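Local coordinates for protein trehalose-6-phosphate phosphatase (Candida albicans, PDB 5DXF) that belongs to glycosyltransferase family 20, with two Rossmann-like lobes arranged in the GT-B fold, at residues F238-L252 against H267-E279. Numbering follows the deposited sequence.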
ATOM      1  N   PHE A 238     -11.651  -8.806  14.837  1.00 47.65           N
ATOM      2  CA  PHE A 238     -12.549  -9.138  13.740  1.00 39.59           C
ATOM      3  C   PHE A 238     -13.963  -9.476  14.214  1.00 50.28           C
ATOM      4  O   PHE A 238     -14.933  -9.258  13.486  1.00 50.14           O
ATOM      5  CB  PHE A 238     -11.985 -10.304  12.920  1.00 36.88           C
ATOM      6  CG  PHE A 238     -12.723 -10.547  11.637  1.00 44.56           C
ATOM      7  CD1 PHE A 238     -12.480  -9.756  10.527  1.00 49.81           C
ATOM      8  CD2 PHE A 238     -13.668 -11.558  11.544  1.00 51.11           C
ATOM      9  CE1 PHE A 238     -13.161  -9.967   9.346  1.00 48.70           C
ATOM     10  CE2 PHE A 238     -14.354 -11.775  10.363  1.00 52.26           C
ATOM     11  CZ  PHE A 238     -14.098 -10.977   9.263  1.00 54.80           C
ATOM     12  N   ARG A 239     -14.077  -9.973  15.434  1.00 48.66           N
ATOM     13  CA  ARG A 239     -15.352 -10.367  16.009  1.00 56.07           C
ATOM     14  C   ARG A 239     -16.293  -9.181  16.162  1.00 52.76           C
ATOM     15  O   ARG A 239     -17.498  -9.336  16.204  1.00 52.55           O
ATOM     16  CB  ARG A 239     -15.139 -11.059  17.353  1.00 57.79           C
ATOM     17  CG  ARG A 239     -14.608 -12.474  17.233  1.00 60.48           C
ATOM     18  CD  ARG A 239     -15.268 -13.431  18.201  1.00 57.66           C
ATOM     19  NE  ARG A 239     -14.999 -13.076  19.585  1.00 65.07           N
ATOM     20  CZ  ARG A 239     -13.834 -13.239  20.189  1.00 67.22           C
ATOM     21  NH1 ARG A 239     -12.814 -13.764  19.535  1.00 68.32           N
ATOM     22  NH2 ARG A 239     -13.695 -12.875  21.451  1.00 53.10           N
ATOM     23  N   CYS A 240     -15.725  -7.994  16.261  1.00 46.87           N
ATOM     24  CA  CYS A 240     -16.487  -6.782  16.466  1.00 45.90           C
ATOM     25  C   CYS A 240     -17.456  -6.534  15.341  1.00 42.07           C
ATOM     26  O   CYS A 240     -18.512  -5.973  15.544  1.00 44.79           O
ATOM     27  CB  CYS A 240     -15.550  -5.598  16.605  1.00 47.34           C
ATOM     28  SG  CYS A 240     -14.373  -5.787  17.943  1.00 57.68           S
ATOM     29  N   LEU A 241     -17.092  -6.974  14.157  1.00 46.29           N
ATOM     30  CA  LEU A 241     -17.920  -6.730  13.008  1.00 59.06           C
ATOM     31  C   LEU A 241     -19.232  -7.481  13.092  1.00 58.21           C
ATOM     32  O   LEU A 241     -19.274  -8.665  13.347  1.00 58.48           O
ATOM     33  CB  LEU A 241     -17.174  -7.110  11.740  1.00 56.43           C
ATOM     34  CG  LEU A 241     -15.893  -6.341  11.443  1.00 52.98           C
ATOM     35  CD1 LEU A 241     -15.159  -6.983  10.281  1.00 49.40           C
ATOM     36  CD2 LEU A 241     -16.219  -4.904  11.120  1.00 49.21           C
ATOM     37  N   SER A 242     -20.301  -6.757  12.845  1.00 58.80           N
ATOM     38  CA  SER A 242     -21.637  -7.291  12.825  1.00 59.22           C
ATOM     39  C   SER A 242     -21.827  -8.303  11.710  1.00 65.95           C
ATOM     40  O   SER A 242     -22.538  -9.287  11.864  1.00 70.02           O
ATOM     41  CB  SER A 242     -22.623  -6.146  12.708  1.00 57.90           C
ATOM     42  OG  SER A 242     -22.091  -5.016  13.365  1.00 66.94           O
ATOM     43  N   LYS A 243     -21.198  -8.034  10.576  1.00 68.52           N
ATOM     44  CA  LYS A 243     -21.313  -8.872   9.400  1.00 59.14           C
ATOM     45  C   LYS A 243     -20.172  -9.868   9.271  1.00 56.18           C
ATOM     46  O   LYS A 243     -19.996 -10.487   8.240  1.00 60.18           O
ATOM     47  CB  LYS A 243     -21.414  -8.004   8.157  1.00 67.57           C
ATOM     48  CG  LYS A 243     -22.510  -6.963   8.240  1.00 67.39           C
ATOM     49  CD  LYS A 243     -23.877  -7.586   8.049  1.00 62.91           C
ATOM     50  CE  LYS A 243     -24.965  -6.601   8.402  1.00 60.15           C
ATOM     51  NZ  LYS A 243     -26.262  -7.291   8.601  1.00 77.46           N
ATOM     52  N   ARG A 244     -19.390  -9.994  10.326  1.00 48.74           N
ATOM     53  CA  ARG A 244     -18.162 -10.795  10.327  1.00 56.60           C
ATOM     54  C   ARG A 244     -18.274 -12.115   9.553  1.00 63.73           C
ATOM     55  O   ARG A 244     -17.387 -12.462   8.761  1.00 64.60           O
ATOM     56  CB  ARG A 244     -17.740 -11.083  11.769  1.00 61.17           C
ATOM     57  CG  ARG A 244     -18.839 -11.733  12.608  1.00 54.71           C
ATOM     58  CD  ARG A 244     -18.515 -11.750  14.092  1.00 60.48           C
ATOM     59  NE  ARG A 244     -19.622 -12.301  14.875  1.00 61.66           N
ATOM     60  CZ  ARG A 244     -19.691 -12.289  16.204  1.00 58.83           C
ATOM     61  NH1 ARG A 244     -18.715 -11.751  16.922  1.00 57.84           N
ATOM     62  NH2 ARG A 244     -20.741 -12.817  16.817  1.00 60.73           N
ATOM     63  N   SER A 245     -19.338 -12.861   9.790  1.00 64.37           N
ATOM     64  CA  SER A 245     -19.525 -14.116   9.089  1.00 63.18           C
ATOM     65  C   SER A 245     -19.689 -13.913   7.595  1.00 64.23           C
ATOM     66  O   SER A 245     -19.114 -14.651   6.803  1.00 69.94           O
ATOM     67  CB  SER A 245     -20.706 -14.886   9.661  1.00 66.76           C
ATOM     68  OG  SER A 245     -21.830 -14.053   9.820  1.00 73.65           O
ATOM     69  N   GLN A 246     -20.471 -12.926   7.187  1.00 67.44           N
ATOM     70  CA  GLN A 246     -20.602 -12.688   5.758  1.00 74.52           C
ATOM     71  C   GLN A 246     -19.280 -12.273   5.107  1.00 68.23           C
ATOM     72  O   GLN A 246     -18.993 -12.693   4.004  1.00 72.82           O
ATOM     73  CB  GLN A 246     -21.745 -11.735   5.408  1.00 20.00           C
ATOM     74  CG  GLN A 246     -22.235 -10.865   6.540  1.00 20.00           C
ATOM     75  CD  GLN A 246     -22.837 -11.657   7.662  1.00 20.00           C
ATOM     76  OE1 GLN A 246     -22.144 -12.418   8.321  1.00 20.00           O
ATOM     77  NE2 GLN A 246     -24.128 -11.478   7.892  1.00 20.00           N
ATOM     78  N   LEU A 247     -18.477 -11.457   5.778  1.00 63.61           N
ATOM     79  CA  LEU A 247     -17.190 -11.081   5.216  1.00 69.82           C
ATOM     80  C   LEU A 247     -16.225 -12.254   5.099  1.00 72.05           C
ATOM     81  O   LEU A 247     -15.638 -12.483   4.055  1.00 69.10           O
ATOM     82  CB  LEU A 247     -16.555  -9.986   6.066  1.00 58.85           C
ATOM     83  CG  LEU A 247     -17.382  -8.729   6.262  1.00 58.81           C
ATOM     84  CD1 LEU A 247     -17.125  -8.122   7.622  1.00 50.31           C
ATOM     85  CD2 LEU A 247     -17.057  -7.735   5.171  1.00 56.58           C
ATOM     86  N   LEU A 248     -16.117 -13.027   6.166  1.00 67.99           N
ATOM     87  CA  LEU A 248     -15.337 -14.263   6.154  1.00 64.96           C
ATOM     88  C   LEU A 248     -15.815 -15.268   5.093  1.00 70.91           C
ATOM     89  O   LEU A 248     -15.015 -15.800   4.298  1.00 74.29           O
ATOM     90  CB  LEU A 248     -15.406 -14.909   7.531  1.00 58.66           C
ATOM     91  CG  LEU A 248     -14.104 -15.437   8.115  1.00 69.05           C
ATOM     92  CD1 LEU A 248     -13.047 -14.352   8.117  1.00 62.86           C
ATOM     93  CD2 LEU A 248     -14.351 -15.937   9.520  1.00 61.11           C
ATOM     94  N   ASP A 249     -17.123 -15.538   5.123  1.00 68.57           N
ATOM     95  CA  ASP A 249     -17.812 -16.291   4.073  1.00 73.71           C
ATOM     96  C   ASP A 249     -17.305 -15.798   2.738  1.00 74.28           C
ATOM     97  O   ASP A 249     -16.531 -16.490   2.082  1.00 83.63           O
ATOM     98  CB  ASP A 249     -19.329 -16.110   4.175  1.00 77.67           C
ATOM     99  CG  ASP A 249     -20.096 -16.909   3.149  1.00 84.19           C
ATOM    100  OD1 ASP A 249     -20.068 -18.160   3.208  1.00104.32           O
ATOM    101  OD2 ASP A 249     -20.757 -16.273   2.302  1.00 87.12           O
ATOM    102  N   GLY A 250     -17.718 -14.577   2.391  1.00 71.53           N
ATOM    103  CA  GLY A 250     -17.297 -13.876   1.187  1.00 70.99           C
ATOM    104  C   GLY A 250     -15.886 -14.187   0.740  1.00 71.96           C
ATOM    105  O   GLY A 250     -15.660 -14.571  -0.407  1.00 66.76           O
ATOM    106  N   MET A 251     -14.936 -14.060   1.659  1.00 67.98           N
ATOM    107  CA  MET A 251     -13.538 -14.315   1.335  1.00 68.63           C
ATOM    108  C   MET A 251     -13.275 -15.781   1.014  1.00 76.90           C
ATOM    109  O   MET A 251     -12.404 -16.092   0.196  1.00 73.22           O
ATOM    110  CB  MET A 251     -12.631 -13.864   2.481  1.00 64.17           C
ATOM    111  CG  MET A 251     -12.574 -12.358   2.670  1.00 64.31           C
ATOM    112  SD  MET A 251     -11.390 -11.852   3.940  1.00 69.95           S
ATOM    113  CE  MET A 251     -12.486 -11.575   5.332  1.00 78.35           C
ATOM    114  N   LEU A 252     -14.027 -16.684   1.637  1.00 77.82           N
ATOM    115  CA  LEU A 252     -13.764 -18.116   1.466  1.00 72.36           C
ATOM    116  C   LEU A 252     -14.090 -18.702   0.098  1.00 72.60           C
ATOM    117  O   LEU A 252     -14.000 -19.912  -0.089  1.00 67.62           O
ATOM    118  CB  LEU A 252     -14.528 -18.908   2.518  1.00 70.39           C
ATOM    119  CG  LEU A 252     -13.831 -18.908   3.877  1.00 75.06           C
ATOM    120  CD1 LEU A 252     -14.620 -19.718   4.886  1.00 79.12           C
ATOM    121  CD2 LEU A 252     -12.416 -19.439   3.727  1.00 69.47           C
ATOM    122  N   HIS A 267      -3.875 -14.909  11.406  1.00 66.18           N
ATOM    123  CA  HIS A 267      -5.074 -14.260  11.929  1.00 54.55           C
ATOM    124  C   HIS A 267      -6.316 -14.611  11.120  1.00 56.35           C
ATOM    125  O   HIS A 267      -7.390 -14.824  11.684  1.00 59.25           O
ATOM    126  CB  HIS A 267      -4.888 -12.744  11.964  1.00 49.94           C
ATOM    127  CG  HIS A 267      -3.894 -12.286  12.985  1.00 53.25           C
ATOM    128  ND1 HIS A 267      -3.290 -11.050  12.933  1.00 57.46           N
ATOM    129  CD2 HIS A 267      -3.402 -12.904  14.084  1.00 56.25           C
ATOM    130  CE1 HIS A 267      -2.463 -10.926  13.957  1.00 56.61           C
ATOM    131  NE2 HIS A 267      -2.514 -12.034  14.671  1.00 56.77           N
ATOM    132  N   PHE A 268      -6.168 -14.665   9.800  1.00 48.59           N
ATOM    133  CA  PHE A 268      -7.287 -15.022   8.938  1.00 55.81           C
ATOM    134  C   PHE A 268      -7.718 -16.457   9.190  1.00 67.35           C
ATOM    135  O   PHE A 268      -8.912 -16.745   9.283  1.00 64.02           O
ATOM    136  CB  PHE A 268      -6.924 -14.834   7.468  1.00 54.02           C
ATOM    137  CG  PHE A 268      -8.008 -15.260   6.521  1.00 51.47           C
ATOM    138  CD1 PHE A 268      -9.082 -14.429   6.261  1.00 38.68           C
ATOM    139  CD2 PHE A 268      -7.952 -16.493   5.891  1.00 55.04           C
ATOM    140  CE1 PHE A 268     -10.080 -14.816   5.393  1.00 46.94           C
ATOM    141  CE2 PHE A 268      -8.948 -16.886   5.022  1.00 49.93           C
ATOM    142  CZ  PHE A 268     -10.013 -16.045   4.772  1.00 48.24           C
ATOM    143  N   ILE A 269      -6.737 -17.352   9.294  1.00 59.55           N
ATOM    144  CA  ILE A 269      -7.010 -18.755   9.593  1.00 63.46           C
ATOM    145  C   ILE A 269      -7.754 -18.908  10.918  1.00 64.31           C
ATOM    146  O   ILE A 269      -8.798 -19.578  10.986  1.00 63.79           O
ATOM    147  CB  ILE A 269      -5.703 -19.572   9.625  1.00 65.11           C
ATOM    148  CG1 ILE A 269      -5.148 -19.709   8.205  1.00 65.73           C
ATOM    149  CG2 ILE A 269      -5.934 -20.933  10.254  1.00 64.30           C
ATOM    150  CD1 ILE A 269      -3.764 -20.272   8.140  1.00 59.67           C
ATOM    151  N   SER A 270      -7.274 -18.202  11.933  1.00 56.69           N
ATOM    152  CA  SER A 270      -7.883 -18.225  13.249  1.00 64.11           C
ATOM    153  C   SER A 270      -9.298 -17.703  13.214  1.00 61.93           C
ATOM    154  O   SER A 270     -10.181 -18.251  13.837  1.00 64.13           O
ATOM    155  CB  SER A 270      -7.074 -17.371  14.205  1.00 20.00           C
ATOM    156  OG  SER A 270      -6.903 -18.035  15.434  1.00 20.00           O
ATOM    157  N   CYS A 271      -9.506 -16.635  12.473  1.00 64.64           N
ATOM    158  CA  CYS A 271     -10.844 -16.092  12.242  1.00 67.06           C
ATOM    159  C   CYS A 271     -11.777 -17.109  11.599  1.00 65.22           C
ATOM    160  O   CYS A 271     -12.914 -17.278  12.039  1.00 68.30           O
ATOM    161  CB  CYS A 271     -10.775 -14.843  11.362  1.00 62.37           C
ATOM    162  SG  CYS A 271     -10.353 -13.316  12.222  1.00 62.46           S
ATOM    163  N   CYS A 272     -11.295 -17.777  10.556  1.00 63.20           N
ATOM    164  CA  CYS A 272     -12.090 -18.780   9.858  1.00 74.36           C
ATOM    165  C   CYS A 272     -12.473 -19.934  10.779  1.00 76.24           C
ATOM    166  O   CYS A 272     -13.579 -20.466  10.682  1.00 57.27           O
ATOM    167  CB  CYS A 272     -11.339 -19.311   8.634  1.00 67.74           C
ATOM    168  SG  CYS A 272     -11.369 -18.208   7.205  1.00 67.80           S
ATOM    169  N   ALA A 273     -11.575 -20.319  11.679  1.00 74.31           N
ATOM    170  CA  ALA A 273     -11.899 -21.413  12.594  1.00 62.03           C
ATOM    171  C   ALA A 273     -12.829 -20.981  13.736  1.00 72.11           C
ATOM    172  O   ALA A 273     -13.628 -21.781  14.221  1.00 68.30           O
ATOM    173  CB  ALA A 273     -10.626 -22.026  13.157  1.00 66.17           C
ATOM    174  N   ARG A 274     -12.732 -19.728  14.172  1.00 74.09           N
ATOM    175  CA  ARG A 274     -13.480 -19.285  15.354  1.00 62.30           C
ATOM    176  C   ARG A 274     -14.855 -18.701  15.025  1.00 61.24           C
ATOM    177  O   ARG A 274     -15.854 -19.079  15.637  1.00 63.13           O
ATOM    178  CB  ARG A 274     -12.656 -18.266  16.152  1.00 60.09           C
ATOM    179  CG  ARG A 274     -11.316 -18.808  16.628  1.00 53.60           C
ATOM    180  CD  ARG A 274     -10.898 -18.257  17.987  1.00 63.33           C
ATOM    181  NE  ARG A 274      -9.510 -18.610  18.278  1.00 64.05           N
ATOM    182  CZ  ARG A 274      -8.505 -17.742  18.313  1.00 71.95           C
ATOM    183  NH1 ARG A 274      -8.728 -16.454  18.100  1.00 70.34           N
ATOM    184  NH2 ARG A 274      -7.274 -18.161  18.574  1.00 79.86           N
ATOM    185  N   VAL A 275     -14.906 -17.778  14.072  1.00 66.83           N
ATOM    186  CA  VAL A 275     -16.168 -17.160  13.678  1.00 65.87           C
ATOM    187  C   VAL A 275     -17.032 -18.145  12.885  1.00 62.61           C
ATOM    188  O   VAL A 275     -18.239 -18.251  13.109  1.00 68.98           O
ATOM    189  CB  VAL A 275     -15.927 -15.887  12.843  1.00 62.05           C
ATOM    190  CG1 VAL A 275     -17.240 -15.268  12.409  1.00 52.35           C
ATOM    191  CG2 VAL A 275     -15.095 -14.887  13.635  1.00 53.52           C
ATOM    192  N   LEU A 276     -16.406 -18.866  11.960  1.00 64.38           N
ATOM    193  CA  LEU A 276     -17.090 -19.911  11.205  1.00 69.69           C
ATOM    194  C   LEU A 276     -16.653 -21.296  11.679  1.00 78.66           C
ATOM    195  O   LEU A 276     -15.601 -21.443  12.298  1.00 79.54           O
ATOM    196  CB  LEU A 276     -16.830 -19.750   9.704  1.00 67.38           C
ATOM    197  CG  LEU A 276     -17.600 -18.635   8.991  1.00 72.80           C
ATOM    198  CD1 LEU A 276     -17.302 -18.608   7.497  1.00 73.32           C
ATOM    199  CD2 LEU A 276     -19.092 -18.790   9.233  1.00 77.37           C
ATOM    200  N   GLY A 277     -17.467 -22.305  11.385  1.00 72.21           N
ATOM    201  CA  GLY A 277     -17.197 -23.665  11.822  1.00 83.02           C
ATOM    202  C   GLY A 277     -16.068 -24.332  11.057  1.00 88.69           C
ATOM    203  O   GLY A 277     -15.597 -25.404  11.441  1.00 90.77           O
ATOM    204  N   CYS A 278     -15.630 -23.678   9.983  1.00 84.89           N
ATOM    205  CA  CYS A 278     -14.646 -24.223   9.042  1.00 84.58           C
ATOM    206  C   CYS A 278     -13.394 -24.786   9.713  1.00 82.43           C
ATOM    207  O   CYS A 278     -12.852 -24.189  10.642  1.00 81.30           O
ATOM    208  CB  CYS A 278     -14.242 -23.141   8.043  1.00 75.11           C
ATOM    209  SG  CYS A 278     -15.618 -22.108   7.502  1.00 92.18           S
ATOM    210  N   GLU A 279     -12.943 -25.939   9.230  1.00 83.80           N
ATOM    211  CA  GLU A 279     -11.796 -26.624   9.815  1.00 79.81           C
ATOM    212  C   GLU A 279     -10.493 -26.232   9.122  1.00 73.66           C
ATOM    213  O   GLU A 279     -10.411 -26.228   7.891  1.00 68.74           O
ATOM    214  CB  GLU A 279     -11.998 -28.137   9.752  1.00 79.51           C
ATOM    215  CG  GLU A 279     -11.199 -28.891  10.783  1.00 81.43           C
ATOM    216  CD  GLU A 279     -11.597 -30.344  10.879  1.00 77.05           C
ATOM    217  OE1 GLU A 279     -12.336 -30.828   9.995  1.00 73.57           O
ATOM    218  OE2 GLU A 279     -11.173 -30.996  11.849  1.00 84.36           O
TER
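Four sulfur atoms line this largely apolar contact, those of Met-251, Cys-271, Cys-272 and Cys-278, and each meets a ring or an aliphatic branch. Cys-271 SG sits obliquely to the Phe-238 ring, 4.4 Å from its centroid and 41° off the normal, a Cys sulfur-aromatic contact. The Phe-238 ring swings into place because CG is anti to the backbone N (chi1 -170°), and its edge then takes Val-275 CG2, 4.2 Å from CD2. The other branch of the valine, CG1, turns toward the aliphatic part of Arg-244, reaching CG at 3.9 Å. At the other end of the contact, Met-251 bends at its thioether and brings SD to 3.6 Å from Phe-268 CE1, an oblique Met-aromatic approach. Cys-272 SG lies over one face of that same ring, offset toward its rim.

Both helices belong to the N-terminal Rossmann-like lobe: helix 244-251 leads into the parallel strand 256-259, and helix 262-274 follows that strand, so the two pack as successive helices of the alternating α/β chain. The axes of 244-251 and 267-274 come within 10.5 Å, at a crossing angle of -118°. Leu-248 points from helix 244-251 into the other helix. Its CD1 reaches Cys-271 CB and the Phe-268 ring, while CD2 rests on Val-275 CB at 3.7 Å. Just past the helix, Leu-252 splits its branches: CD2 goes to Cys-272 SG, and CD1 meets both Leu-276 CD1, tip to tip, and Cys-278 SG, 3.7 Å away. Val-285 and Ile-292 of the neighbouring strands close over Leu-252, and Phe-232 packs against both phenylalanines, edge-to-face with Phe-268. Toward the solvent side, Arg-244 NH1 makes a weak hydrogen bond to Arg-239 O, linking the first turn of helix 244-251 loosely to the earlier of the two turns before it, 238-241.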